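Long-range contacts in DUF871 domain-containing protein (Enterococcus faecalis, PDB 2P0O), which is of unestablished function but probably acts as a 6-phospho-N-acetylmuramidase, built from a TIM barrel and a cyclophilin-like domain: residues Q242-V247 with T356-G361; V302-I307 with I335-D340; F234-Q239 with N365-L370; G200-A205 with S227-A232; V272-L277 with E318-L323. All blocks are in the same frame, centred on the assembly; numbering follows the deposited sequence. Where two conformers were deposited one is given.

Interaction 1. Residues Q242-V247 with T356-G361; sequences QFLLEV and TLVTEG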
# COMPACT_ATOMS: atom_id res chain seq x y z
N GLN A 242 -2.53 -14.95 0.73
CA GLN A 242 -3.97 -14.94 0.94
C GLN A 242 -4.42 -13.58 1.38
O GLN A 242 -3.72 -12.92 2.17
CB GLN A 242 -4.38 -15.93 2.03
CG GLN A 242 -4.18 -17.40 1.74
CD GLN A 242 -4.21 -18.27 3.02
OE1 GLN A 242 -4.70 -17.85 4.08
NE2 GLN A 242 -3.68 -19.46 2.92
N PHE A 243 -5.61 -13.18 0.91
CA PHE A 243 -6.28 -11.98 1.32
C PHE A 243 -7.13 -12.28 2.55
O PHE A 243 -7.99 -13.15 2.53
CB PHE A 243 -7.20 -11.43 0.20
CG PHE A 243 -6.47 -10.96 -1.01
CD1 PHE A 243 -5.85 -9.68 -1.02
CD2 PHE A 243 -6.37 -11.77 -2.14
CE1 PHE A 243 -5.13 -9.24 -2.14
CE2 PHE A 243 -5.68 -11.34 -3.27
CZ PHE A 243 -5.05 -10.07 -3.28
N LEU A 244 -6.90 -11.52 3.61
CA LEU A 244 -7.54 -11.77 4.88
C LEU A 244 -8.63 -10.74 5.09
O LEU A 244 -8.34 -9.54 5.09
CB LEU A 244 -6.49 -11.70 5.99
CG LEU A 244 -6.89 -12.00 7.44
CD1 LEU A 244 -7.32 -13.47 7.58
CD2 LEU A 244 -5.79 -11.66 8.44
N LEU A 245 -9.86 -11.20 5.29
CA LEU A 245 -11.01 -10.29 5.43
C LEU A 245 -11.88 -10.71 6.60
O LEU A 245 -11.95 -11.89 6.93
CB LEU A 245 -11.87 -10.25 4.15
CG LEU A 245 -11.27 -10.04 2.76
CD1 LEU A 245 -10.74 -11.38 2.23
CD2 LEU A 245 -12.29 -9.45 1.75
N GLU A 246 -12.55 -9.74 7.22
CA GLU A 246 -13.49 -9.98 8.33
C GLU A 246 -14.95 -9.98 7.89
O GLU A 246 -15.32 -9.31 6.92
CB GLU A 246 -13.29 -8.95 9.44
CG GLU A 246 -12.20 -9.32 10.42
CD GLU A 246 -11.92 -8.24 11.49
OE1 GLU A 246 -12.64 -7.21 11.56
OE2 GLU A 246 -10.98 -8.46 12.29
N VAL A 247 -15.78 -10.74 8.60
CA VAL A 247 -17.20 -10.79 8.31
C VAL A 247 -17.95 -10.41 9.56
O VAL A 247 -17.42 -10.56 10.67
CB VAL A 247 -17.67 -12.22 7.82
CG1 VAL A 247 -17.05 -12.56 6.49
CG2 VAL A 247 -17.41 -13.35 8.90
N THR A 356 -9.25 -15.64 2.99
CA THR A 356 -9.56 -16.25 4.26
C THR A 356 -10.54 -15.33 5.01
O THR A 356 -10.28 -14.14 5.21
CB THR A 356 -8.26 -16.45 5.04
OG1 THR A 356 -7.37 -17.28 4.26
CG2 THR A 356 -8.52 -17.05 6.41
N LEU A 357 -11.67 -15.89 5.42
CA LEU A 357 -12.71 -15.13 6.10
C LEU A 357 -12.57 -15.42 7.57
O LEU A 357 -12.50 -16.60 7.96
CB LEU A 357 -14.10 -15.56 5.60
CG LEU A 357 -14.31 -15.40 4.09
CD1 LEU A 357 -15.77 -15.71 3.68
CD2 LEU A 357 -13.87 -13.96 3.60
N VAL A 358 -12.50 -14.36 8.37
CA VAL A 358 -12.41 -14.51 9.81
C VAL A 358 -13.46 -13.61 10.46
O VAL A 358 -13.95 -12.63 9.85
CB VAL A 358 -10.98 -14.23 10.39
CG1 VAL A 358 -9.95 -15.23 9.88
CG2 VAL A 358 -10.54 -12.77 10.11
N THR A 359 -13.82 -13.93 11.69
CA THR A 359 -14.90 -13.17 12.30
C THR A 359 -14.39 -11.80 12.80
O THR A 359 -13.20 -11.61 13.08
CB THR A 359 -15.65 -14.01 13.35
OG1 THR A 359 -17.05 -13.67 13.32
CG2 THR A 359 -15.08 -13.77 14.74
N GLU A 360 -15.31 -10.84 12.83
CA GLU A 360 -14.96 -9.44 13.07
C GLU A 360 -14.15 -9.27 14.37
O GLU A 360 -14.49 -9.84 15.40
CB GLU A 360 -16.21 -8.55 13.07
CG GLU A 360 -15.90 -7.04 13.22
CD GLU A 360 -17.12 -6.11 13.25
OE1 GLU A 360 -18.26 -6.58 13.55
OE2 GLU A 360 -16.93 -4.89 12.99
N GLY A 361 -13.05 -8.52 14.26
CA GLY A 361 -12.20 -8.15 15.38
C GLY A 361 -11.03 -9.09 15.63
O GLY A 361 -10.25 -8.85 16.56
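Thr-356 OG1 donates to Gln-242 OE1 over 2.7 Å, reaching the amide oxygen from well above its carbonyl plane, while the same hydroxyl is also hydrogen-bonded to Thr-261 OG1 on the next strand. The two segments are neighbouring parallel strands of the small mixed sheet in the C-terminal, cyclophilin-like domain. Parallel pairing shows in the ladder: Leu-245 is held twice, N to Thr-356 O and O to Val-358 N (2.9 Å), and Val-247 N continues it to Val-358 O. Where the second strand runs out, Glu-360 N makes a weak bond to Val-247 O. Glu-246 reaches past Val-358 with its chain extended beyond CG, and its carboxylate lies close to the turn at Gly-361. There OE2 accepts from Ile-363 N and OE1 pairs with Arg-229 of helix 228-240. On the sheet face that carries Leu-244, Thr-356 and Val-358, Tyr-236 and Ile-363 pack from two helices. Leu-244 CG stands opposite the backbone N (chi1 -177°), and its CD1 touches Val-358 CG1 at 3.9 Å, the two side chains crossing nearly perpendicularly.

Interaction 2. Residues V302-I307 with I335-D340; sequences VGTVTI and ITRIID. Unlike the reference sequence in segment 335-340: Asp-340 (reference Glu).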
# COMPACT_ATOMS: atom_id res chain seq x y z
N VAL A 302 -23.42 -5.98 -2.09
CA VAL A 302 -22.00 -6.23 -2.25
C VAL A 302 -21.35 -6.69 -0.94
O VAL A 302 -21.51 -6.06 0.10
CB VAL A 302 -21.23 -5.03 -2.94
CG1 VAL A 302 -21.44 -3.71 -2.18
CG2 VAL A 302 -19.74 -5.35 -3.09
N GLY A 303 -20.67 -7.82 -0.98
CA GLY A 303 -19.93 -8.33 0.18
C GLY A 303 -20.64 -9.46 0.88
O GLY A 303 -20.08 -10.08 1.76
N THR A 304 -21.88 -9.73 0.48
CA THR A 304 -22.69 -10.79 1.06
C THR A 304 -22.07 -12.17 0.83
O THR A 304 -21.75 -12.55 -0.31
CB THR A 304 -24.20 -10.71 0.63
OG1 THR A 304 -24.77 -9.46 1.10
CG2 THR A 304 -25.02 -11.84 1.25
N VAL A 305 -21.88 -12.90 1.93
CA VAL A 305 -21.42 -14.30 1.88
C VAL A 305 -22.61 -15.25 1.92
O VAL A 305 -23.44 -15.21 2.85
CB VAL A 305 -20.48 -14.61 3.07
CG1 VAL A 305 -19.86 -16.00 2.92
CG2 VAL A 305 -19.41 -13.53 3.20
N THR A 306 -22.66 -16.13 0.93
CA THR A 306 -23.82 -16.98 0.70
C THR A 306 -23.42 -18.44 0.53
O THR A 306 -22.28 -18.76 0.16
CB THR A 306 -24.61 -16.56 -0.60
OG1 THR A 306 -23.85 -16.91 -1.76
CG2 THR A 306 -24.84 -15.07 -0.66
N ILE A 307 -24.38 -19.32 0.80
CA ILE A 307 -24.22 -20.74 0.49
C ILE A 307 -25.48 -21.22 -0.22
O ILE A 307 -26.61 -20.93 0.23
CB ILE A 307 -23.86 -21.59 1.77
CG1 ILE A 307 -23.47 -23.02 1.40
CG2 ILE A 307 -25.00 -21.60 2.83
CD1 ILE A 307 -22.76 -23.77 2.51
N ILE A 335 -25.51 -15.70 4.68
CA ILE A 335 -24.88 -16.13 5.94
C ILE A 335 -24.36 -14.94 6.71
O ILE A 335 -24.65 -14.77 7.88
CB ILE A 335 -23.66 -17.09 5.71
CG1 ILE A 335 -23.99 -18.21 4.71
CG2 ILE A 335 -23.12 -17.63 7.07
CD1 ILE A 335 -25.21 -18.99 5.11
N THR A 336 -23.53 -14.14 6.06
CA THR A 336 -22.99 -12.96 6.72
C THR A 336 -22.54 -12.02 5.60
O THR A 336 -22.85 -12.28 4.42
CB THR A 336 -21.86 -13.33 7.73
OG1 THR A 336 -21.29 -12.15 8.26
CG2 THR A 336 -20.73 -14.12 7.07
N ARG A 337 -21.81 -10.97 5.96
CA ARG A 337 -21.35 -9.97 5.03
C ARG A 337 -19.93 -9.52 5.36
O ARG A 337 -19.62 -9.33 6.53
CB ARG A 337 -22.28 -8.75 5.09
CG ARG A 337 -22.14 -7.85 3.86
CD ARG A 337 -23.22 -6.79 3.79
NE ARG A 337 -22.94 -5.93 2.64
CZ ARG A 337 -23.44 -4.72 2.43
NH1 ARG A 337 -24.32 -4.18 3.28
NH2 ARG A 337 -23.06 -4.04 1.35
N ILE A 338 -19.07 -9.34 4.35
CA ILE A 338 -17.77 -8.72 4.55
C ILE A 338 -17.88 -7.35 5.19
O ILE A 338 -18.68 -6.53 4.78
CB ILE A 338 -17.00 -8.49 3.19
CG1 ILE A 338 -16.95 -9.80 2.37
CG2 ILE A 338 -15.61 -7.86 3.47
CD1 ILE A 338 -16.14 -10.93 3.06
N ILE A 339 -17.05 -7.11 6.19
CA ILE A 339 -16.97 -5.84 6.92
C ILE A 339 -16.75 -4.68 5.95
O ILE A 339 -15.96 -4.80 5.00
CB ILE A 339 -15.83 -5.97 8.02
CG1 ILE A 339 -16.33 -6.83 9.19
CG2 ILE A 339 -15.25 -4.66 8.50
CD1 ILE A 339 -17.76 -6.63 9.57
N ASP A 340 -17.45 -3.58 6.18
CA ASP A 340 -17.40 -2.43 5.26
C ASP A 340 -15.96 -2.12 4.87
O ASP A 340 -15.64 -1.98 3.69
CB ASP A 340 -18.06 -1.20 5.89
CG ASP A 340 -18.36 -0.11 4.88
OD1 ASP A 340 -17.81 -0.17 3.77
OD2 ASP A 340 -19.17 0.81 5.20
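Arg-337 and Val-302 make the side-chain polar link: NE and NH2 of Arg-337 both grip the one carbonyl oxygen, Val-302 O, at 2.9 and 2.8 Å. The oxygen lies in the guanidinium plane, and NH2 meets it on a lone pair while NE comes in tilted. An extended chain from CG to NE, with CG turned opposite the backbone N (chi1 -162°), carries the group past Gly-303 and Thr-304. Thr-336 OG1 bonds to Ala-248 O. Among the backbone bonds, Val-305 N gives to Thr-336 O at 2.7 Å and Ile-338 N to Gly-303 O at 2.9 Å. Val-305 O takes Ile-335 N at 2.8 Å and, weakly, Thr-336 N. Two residues of one strand are thus set against a single residue of the other, a classic beta bulge in this antiparallel pair at one margin of the C-terminal domain's four-stranded sheet. Ile-307 CG2 presses on Ile-335 CD1 at 3.5 Å, tighter than usual, and Val-305 lies beside Thr-336, both pointing the same way. Ile-338 CD1 lies 4.2 Å from Val-305 CG2.

Interaction 3. Residues F234-Q239 with N365-L370; sequences FGYYHQ and NEFRKL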
# COMPACT_ATOMS: atom_id res chain seq x y z
N PHE A 234 -1.31 -6.99 5.60
CA PHE A 234 -0.07 -7.03 4.84
C PHE A 234 0.67 -8.32 5.14
O PHE A 234 1.06 -9.04 4.22
CB PHE A 234 0.85 -5.81 5.10
CG PHE A 234 0.47 -4.57 4.30
CD1 PHE A 234 0.81 -4.45 2.94
CD2 PHE A 234 -0.21 -3.51 4.92
CE1 PHE A 234 0.45 -3.29 2.20
CE2 PHE A 234 -0.56 -2.33 4.18
CZ PHE A 234 -0.23 -2.23 2.84
N GLY A 235 0.83 -8.61 6.43
CA GLY A 235 1.62 -9.73 6.87
C GLY A 235 1.03 -11.02 6.38
O GLY A 235 1.75 -11.89 5.90
N TYR A 236 -0.28 -11.16 6.51
CA TYR A 236 -0.96 -12.38 6.07
C TYR A 236 -0.77 -12.61 4.56
O TYR A 236 -0.47 -13.72 4.10
CB TYR A 236 -2.44 -12.30 6.44
CG TYR A 236 -3.08 -13.61 6.84
CD1 TYR A 236 -3.68 -14.45 5.90
CD2 TYR A 236 -3.09 -14.00 8.19
CE1 TYR A 236 -4.27 -15.66 6.29
CE2 TYR A 236 -3.69 -15.19 8.60
CZ TYR A 236 -4.27 -16.01 7.65
OH TYR A 236 -4.84 -17.20 8.09
N TYR A 237 -0.94 -11.54 3.78
CA TYR A 237 -0.76 -11.60 2.35
C TYR A 237 0.68 -11.91 2.00
O TYR A 237 0.98 -12.69 1.10
CB TYR A 237 -1.11 -10.24 1.73
CG TYR A 237 -1.17 -10.25 0.21
CD1 TYR A 237 -1.98 -11.18 -0.45
CD2 TYR A 237 -0.42 -9.35 -0.57
CE1 TYR A 237 -2.05 -11.22 -1.84
CE2 TYR A 237 -0.48 -9.38 -1.99
CZ TYR A 237 -1.31 -10.33 -2.60
OH TYR A 237 -1.45 -10.42 -3.96
N HIS A 238 1.61 -11.28 2.71
CA HIS A 238 3.02 -11.45 2.39
C HIS A 238 3.51 -12.89 2.68
O HIS A 238 4.25 -13.48 1.89
CB HIS A 238 3.82 -10.36 3.10
CG HIS A 238 5.28 -10.62 3.22
ND1 HIS A 238 6.17 -10.37 2.20
CD2 HIS A 238 6.02 -11.06 4.27
CE1 HIS A 238 7.39 -10.64 2.61
NE2 HIS A 238 7.33 -11.08 3.86
N GLN A 239 3.04 -13.49 3.77
CA GLN A 239 3.49 -14.83 4.13
C GLN A 239 2.76 -15.95 3.41
O GLN A 239 3.34 -17.02 3.19
CB GLN A 239 3.36 -15.07 5.64
CG GLN A 239 4.30 -14.24 6.44
CD GLN A 239 4.22 -14.54 7.92
OE1 GLN A 239 3.94 -15.68 8.35
NE2 GLN A 239 4.51 -13.52 8.73
N ASN A 365 -5.19 -11.35 15.99
CA ASN A 365 -4.79 -12.65 16.55
C ASN A 365 -4.67 -13.74 15.50
O ASN A 365 -3.91 -14.69 15.68
CB ASN A 365 -5.70 -13.12 17.69
CG ASN A 365 -5.11 -14.33 18.44
OD1 ASN A 365 -3.90 -14.40 18.67
ND2 ASN A 365 -5.95 -15.29 18.78
N GLU A 366 -5.39 -13.60 14.41
CA GLU A 366 -5.29 -14.57 13.35
C GLU A 366 -3.89 -14.49 12.73
O GLU A 366 -3.26 -15.51 12.50
CB GLU A 366 -6.38 -14.28 12.32
CG GLU A 366 -7.08 -15.48 11.80
CD GLU A 366 -7.71 -16.35 12.88
OE1 GLU A 366 -8.69 -15.94 13.56
OE2 GLU A 366 -7.21 -17.46 13.03
N PHE A 367 -3.37 -13.26 12.52
CA PHE A 367 -1.99 -13.10 12.06
C PHE A 367 -0.96 -13.54 13.11
O PHE A 367 0.07 -14.12 12.75
CB PHE A 367 -1.68 -11.69 11.57
CG PHE A 367 -0.26 -11.54 11.05
CD1 PHE A 367 0.16 -12.27 9.93
CD2 PHE A 367 0.66 -10.71 11.68
CE1 PHE A 367 1.46 -12.18 9.47
CE2 PHE A 367 1.97 -10.61 11.21
CZ PHE A 367 2.37 -11.35 10.10
N ARG A 368 -1.23 -13.26 14.39
CA ARG A 368 -0.37 -13.71 15.49
C ARG A 368 -0.20 -15.23 15.50
O ARG A 368 0.89 -15.75 15.81
CB ARG A 368 -0.96 -13.29 16.85
CG ARG A 368 -0.09 -12.35 17.65
CD ARG A 368 -0.61 -12.19 19.11
NE ARG A 368 -1.95 -11.57 19.18
CZ ARG A 368 -2.24 -10.29 18.92
NH1 ARG A 368 -1.29 -9.44 18.53
NH2 ARG A 368 -3.50 -9.87 19.02
N LYS A 369 -1.29 -15.93 15.17
CA LYS A 369 -1.34 -17.37 15.22
C LYS A 369 -0.35 -17.96 14.25
O LYS A 369 0.31 -18.94 14.55
CB LYS A 369 -2.76 -17.88 14.92
CG LYS A 369 -3.73 -17.74 16.08
CD LYS A 369 -4.69 -18.92 16.11
CE LYS A 369 -5.63 -18.90 14.93
NZ LYS A 369 -5.57 -20.15 14.15
N LEU A 370 -0.25 -17.35 13.07
CA LEU A 370 0.68 -17.79 12.05
C LEU A 370 2.11 -17.89 12.55
O LEU A 370 2.86 -18.75 12.09
CB LEU A 370 0.63 -16.83 10.86
CG LEU A 370 -0.29 -17.15 9.70
CD1 LEU A 370 0.38 -18.11 8.71
CD2 LEU A 370 -1.61 -17.75 10.16
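Phe-367 packs closely against the backbone of segment 234-239, its CE1 lying 3.3 Å from Gly-235 C and its CD1 3.6 Å from Tyr-236 N. Gly-235, with no CB, lets the ring lie directly on the helix backbone. Phe-367 CG points opposite its backbone N (chi1 -178°), which sends the ring across to the neighbouring helix, where it slides past Tyr-236 in the reverse direction. The pair is a helix-helix packing between the last helix of the TIM-barrel part, 228-240, and the C-terminal helix 363-370; their local axes run 9.9 Å apart at 38°. Tyr-236 is the buried partner, held also by Gln-242, Leu-244 and Thr-356 of the adjoining strands, and its ring edge faces Glu-366 O, with CE2 3.9 Å from that oxygen. Toward the solvent the fit thins to two exposed residues. Leu-370 crosses Tyr-236 at about a right angle, CD2 to CE2 3.6 Å, and the side chain of Gln-239 crosses the Phe-367 ring at a similarly steep angle, its amide plane 63° from the ring plane.

Interaction 4. Residues G200-A205 with S227-A232; sequences GQNPFA and SERTMA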
# COMPACT_ATOMS: atom_id res chain seq x y z
N GLY A 200 -9.39 7.83 3.28
CA GLY A 200 -10.10 7.10 4.32
C GLY A 200 -10.33 5.63 3.99
O GLY A 200 -11.20 5.00 4.60
N GLN A 201 -9.59 5.09 3.01
CA GLN A 201 -9.77 3.68 2.61
C GLN A 201 -8.72 2.74 3.27
O GLN A 201 -7.72 3.21 3.80
CB GLN A 201 -9.76 3.50 1.08
CG GLN A 201 -10.88 4.23 0.29
CD GLN A 201 -12.28 4.01 0.85
OE1 GLN A 201 -12.74 2.88 1.01
NE2 GLN A 201 -12.95 5.11 1.17
N ASN A 202 -8.99 1.44 3.23
CA ASN A 202 -8.08 0.41 3.75
C ASN A 202 -6.75 0.55 3.01
O ASN A 202 -6.71 0.36 1.81
CB ASN A 202 -8.68 -0.99 3.51
CG ASN A 202 -7.82 -2.11 4.09
OD1 ASN A 202 -6.59 -1.98 4.22
ND2 ASN A 202 -8.46 -3.20 4.47
N PRO A 203 -5.69 0.93 3.73
CA PRO A 203 -4.37 1.07 3.11
C PRO A 203 -3.84 -0.21 2.46
O PRO A 203 -3.15 -0.14 1.43
CB PRO A 203 -3.46 1.49 4.28
CG PRO A 203 -4.40 2.04 5.32
CD PRO A 203 -5.69 1.32 5.16
N PHE A 204 -4.14 -1.37 3.05
CA PHE A 204 -3.70 -2.64 2.47
C PHE A 204 -4.30 -2.83 1.09
O PHE A 204 -3.59 -3.18 0.15
CB PHE A 204 -4.02 -3.83 3.40
CG PHE A 204 -3.92 -5.19 2.73
CD1 PHE A 204 -2.68 -5.77 2.48
CD2 PHE A 204 -5.07 -5.89 2.36
CE1 PHE A 204 -2.57 -7.02 1.86
CE2 PHE A 204 -4.98 -7.13 1.74
CZ PHE A 204 -3.72 -7.70 1.48
N ALA A 205 -5.62 -2.63 0.97
CA ALA A 205 -6.27 -2.79 -0.32
C ALA A 205 -5.74 -1.76 -1.33
O ALA A 205 -5.60 -2.06 -2.50
CB ALA A 205 -7.80 -2.64 -0.18
N SER A 227 -2.46 0.82 11.19
CA SER A 227 -2.95 0.13 12.39
C SER A 227 -2.45 -1.32 12.43
O SER A 227 -2.04 -1.87 11.41
CB SER A 227 -4.47 0.11 12.39
OG SER A 227 -4.91 -0.72 11.33
N GLU A 228 -2.47 -1.92 13.62
CA GLU A 228 -2.17 -3.34 13.78
C GLU A 228 -2.98 -4.25 12.84
O GLU A 228 -2.45 -5.23 12.30
CB GLU A 228 -2.37 -3.77 15.25
CG GLU A 228 -1.45 -3.05 16.24
CD GLU A 228 -0.12 -3.78 16.47
OE1 GLU A 228 0.09 -4.87 15.87
OE2 GLU A 228 0.72 -3.28 17.27
N ARG A 229 -4.25 -3.91 12.65
CA ARG A 229 -5.16 -4.66 11.81
C ARG A 229 -4.65 -4.70 10.37
O ARG A 229 -4.70 -5.74 9.67
CB ARG A 229 -6.53 -3.99 11.84
CG ARG A 229 -7.63 -4.79 11.15
CD ARG A 229 -8.95 -4.01 11.13
NE ARG A 229 -10.05 -4.86 10.68
CZ ARG A 229 -10.35 -5.13 9.40
NH1 ARG A 229 -9.63 -4.61 8.40
NH2 ARG A 229 -11.36 -5.93 9.13
N THR A 230 -4.23 -3.52 9.91
CA THR A 230 -3.76 -3.35 8.56
C THR A 230 -2.40 -4.03 8.37
O THR A 230 -2.17 -4.67 7.36
CB THR A 230 -3.75 -1.84 8.19
OG1 THR A 230 -5.08 -1.35 8.31
CG2 THR A 230 -3.27 -1.62 6.77
N MSE A 231 -1.52 -3.88 9.35
CA MSE A 231 -0.25 -4.64 9.39
C MSE A 231 -0.47 -6.16 9.21
O MSE A 231 0.26 -6.83 8.46
CB MSE A 231 0.50 -4.39 10.70
CG MSE A 231 0.94 -2.96 10.83
SE MSE A 231 1.80 -2.51 12.52
CE MSE A 231 3.42 -3.56 12.30
N ALA A 232 -1.48 -6.67 9.91
CA ALA A 232 -1.83 -8.09 9.90
C ALA A 232 -2.26 -8.52 8.52
O ALA A 232 -1.96 -9.64 8.10
CB ALA A 232 -2.91 -8.38 10.90
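Two helices that flank the last strand of the TIM barrel, 203-212 and 228-240, meet here by their first turns, as neighbouring helices of the barrel's outer layer do. The contact is small and rests on Thr-230. The methyl, Thr-230 CG2, stands opposite the backbone N, with chi1 -60° placing OG1 beside that nitrogen, and it settles against the start of the other helix: Phe-204 N is 3.8 Å away, Pro-203 CB 4.0 Å and Phe-204 CB 4.1 Å. Pro-203 and Thr-230 cross at about a right angle. While CG2 does the packing, OG1 is hydrogen-bonded to Asp-181. At the head of helix 203-212, Asn-202 is the N-cap; its OD1 receives weak bonds from Phe-204 N at 2.8 Å and Ala-205 N at 3.5 Å, and lies 4.2 Å from Thr-230 CG2. Its ND2 goes to Gln-233 one turn further along the second helix, and it also lies at the edge of the Arg-229 guanidinium. That arginine forms a salt bridge with Asp-342 in the C-terminal domain. Phe-204 stacks edge-to-face with Phe-234, while Ala-232 of helix 228-240 packs against Ile-363 and Phe-367 of helix 363-370.

Interaction 5. Residues V272-L277 with E318-L323; sequences VLRSEL and EIQVTL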
# COMPACT_ATOMS: atom_id res chain seq x y z
N VAL A 272 -19.69 -12.47 -8.66
CA VAL A 272 -19.45 -13.17 -7.39
C VAL A 272 -18.04 -13.73 -7.37
O VAL A 272 -17.44 -14.01 -8.41
CB VAL A 272 -20.43 -14.37 -7.16
CG1 VAL A 272 -21.90 -13.90 -6.94
CG2 VAL A 272 -20.37 -15.39 -8.30
N LEU A 273 -17.52 -13.88 -6.17
CA LEU A 273 -16.38 -14.76 -5.93
C LEU A 273 -16.97 -16.16 -5.70
O LEU A 273 -17.99 -16.29 -5.01
CB LEU A 273 -15.60 -14.32 -4.68
CG LEU A 273 -14.80 -13.03 -4.78
CD1 LEU A 273 -14.04 -12.75 -3.45
CD2 LEU A 273 -13.79 -13.02 -6.00
N ARG A 274 -16.37 -17.18 -6.28
CA ARG A 274 -16.89 -18.55 -6.12
C ARG A 274 -15.87 -19.45 -5.47
O ARG A 274 -14.77 -19.66 -6.02
CB ARG A 274 -17.33 -19.18 -7.46
CG ARG A 274 -18.30 -18.40 -8.29
CD ARG A 274 -18.54 -19.12 -9.63
NE ARG A 274 -19.26 -20.40 -9.44
CZ ARG A 274 -19.41 -21.33 -10.38
NH1 ARG A 274 -20.11 -22.44 -10.12
NH2 ARG A 274 -18.91 -21.14 -11.60
N SER A 275 -16.24 -20.03 -4.33
CA SER A 275 -15.33 -20.92 -3.61
C SER A 275 -15.35 -22.26 -4.28
O SER A 275 -16.36 -22.98 -4.27
CB SER A 275 -15.71 -21.04 -2.14
OG SER A 275 -14.89 -22.03 -1.52
N GLU A 276 -14.22 -22.60 -4.87
CA GLU A 276 -14.17 -23.77 -5.72
C GLU A 276 -14.43 -25.14 -5.08
O GLU A 276 -14.64 -26.13 -5.80
CB GLU A 276 -12.88 -23.76 -6.54
CG GLU A 276 -11.59 -23.97 -5.79
CD GLU A 276 -10.48 -24.35 -6.78
OE1 GLU A 276 -10.75 -24.26 -8.01
OE2 GLU A 276 -9.37 -24.74 -6.32
N LEU A 277 -14.46 -25.21 -3.75
CA LEU A 277 -14.69 -26.48 -3.07
C LEU A 277 -15.96 -26.48 -2.20
O LEU A 277 -16.72 -25.50 -2.18
CB LEU A 277 -13.45 -26.87 -2.23
CG LEU A 277 -12.06 -26.71 -2.87
CD1 LEU A 277 -10.98 -26.82 -1.81
CD2 LEU A 277 -11.81 -27.70 -4.01
N GLU A 318 -22.38 -24.59 -2.80
CA GLU A 318 -21.49 -23.57 -3.38
C GLU A 318 -21.48 -22.33 -2.49
O GLU A 318 -22.54 -21.83 -2.08
CB GLU A 318 -21.90 -23.13 -4.79
CG GLU A 318 -20.81 -22.21 -5.40
CD GLU A 318 -20.97 -21.99 -6.88
OE1 GLU A 318 -21.02 -22.98 -7.62
OE2 GLU A 318 -21.03 -20.82 -7.29
N ILE A 319 -20.27 -21.85 -2.22
CA ILE A 319 -20.08 -20.66 -1.39
C ILE A 319 -19.69 -19.52 -2.32
O ILE A 319 -18.79 -19.67 -3.17
CB ILE A 319 -19.03 -20.91 -0.25
CG1 ILE A 319 -19.54 -21.97 0.73
CG2 ILE A 319 -18.70 -19.62 0.53
CD1 ILE A 319 -18.45 -22.68 1.56
N GLN A 320 -20.36 -18.40 -2.15
CA GLN A 320 -20.05 -17.21 -2.92
C GLN A 320 -19.94 -15.98 -2.02
O GLN A 320 -20.52 -15.92 -0.90
CB GLN A 320 -21.14 -16.97 -3.93
CG GLN A 320 -21.39 -18.13 -4.90
CD GLN A 320 -22.36 -17.76 -5.98
OE1 GLN A 320 -23.11 -16.78 -5.84
NE2 GLN A 320 -22.38 -18.52 -7.05
N VAL A 321 -19.18 -15.01 -2.50
CA VAL A 321 -19.22 -13.66 -1.96
C VAL A 321 -19.60 -12.78 -3.15
O VAL A 321 -18.95 -12.85 -4.22
CB VAL A 321 -17.83 -13.25 -1.41
CG1 VAL A 321 -17.88 -11.86 -0.75
CG2 VAL A 321 -17.29 -14.31 -0.42
N THR A 322 -20.62 -11.94 -2.96
CA THR A 322 -21.06 -11.02 -4.00
C THR A 322 -20.13 -9.84 -4.25
O THR A 322 -19.64 -9.20 -3.30
CB THR A 322 -22.54 -10.55 -3.84
OG1 THR A 322 -22.73 -9.79 -2.64
CG2 THR A 322 -23.48 -11.78 -3.83
N LEU A 323 -19.88 -9.58 -5.54
CA LEU A 323 -19.01 -8.48 -5.94
C LEU A 323 -19.83 -7.26 -6.31
O LEU A 323 -19.29 -6.16 -6.40
CB LEU A 323 -18.12 -8.91 -7.11
CG LEU A 323 -17.06 -9.97 -6.75
CD1 LEU A 323 -16.25 -10.40 -8.00
CD2 LEU A 323 -16.12 -9.48 -5.64
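Arg-274 reaches across to Glu-318, and its side chain can be followed atom by atom. CB lies 4.1 Å from Glu-318 OE2, and CG and CD each run at 3.8 Å from the same oxygen. The chain bends at chi3 (68°), bringing NE to within 2.8 Å of Glu-318 OE2 and NH1 to within 2.7 Å of Glu-318 OE1. The arginine thus takes the carboxylate side-on, one nitrogen to each oxygen, with the two planes 37° apart. NH1 meets OE1 on the syn side, whereas NE approaches OE2 from above the carboxylate plane. Gln-320 NE2 gives a further bond to Glu-318 OE2, at 2.7 Å, from the opposite face of that plane. The strands that carry this cluster are an antiparallel pair of the C-terminal domain's four-stranded sheet. Leu-273 and Val-321 form a hydrogen-bonded pair, with Leu-273 N to Val-321 O at 2.6 Å, and Ser-275 N bonds to Ile-319 O. On the face opposite Arg-274, Leu-273 packs with Val-321 and crosses Leu-323 at about a right angle; Phe-355 of strand 354-359 touches both Leu-273 and Val-321. With three side-chain N-H groups on one carboxylate, Glu-318 should be held in one rotation, and the ionised form is probably favoured.

From the N terminus, the chain first closes interaction 4, a short loop between two late helices of the TIM barrel, and it is complete before any other contact opens. Helix 228-240 then serves interaction 3 as well, whose partner is the C-terminal helix, so this outermost loop spans nearly all of the second domain. Nested within it is interaction 1, the parallel strand pair directly inside the two helices in sequence. Interactions 2 and 5 nest in turn within interaction 1 and cross, their segments alternating along the chain; in the four-stranded sheet the two pairs lie side by side, joined at 319-322 and 304-308. Interactions 1 and 2 touch through 246-247, and Arg-229 links interaction 4 to interaction 1.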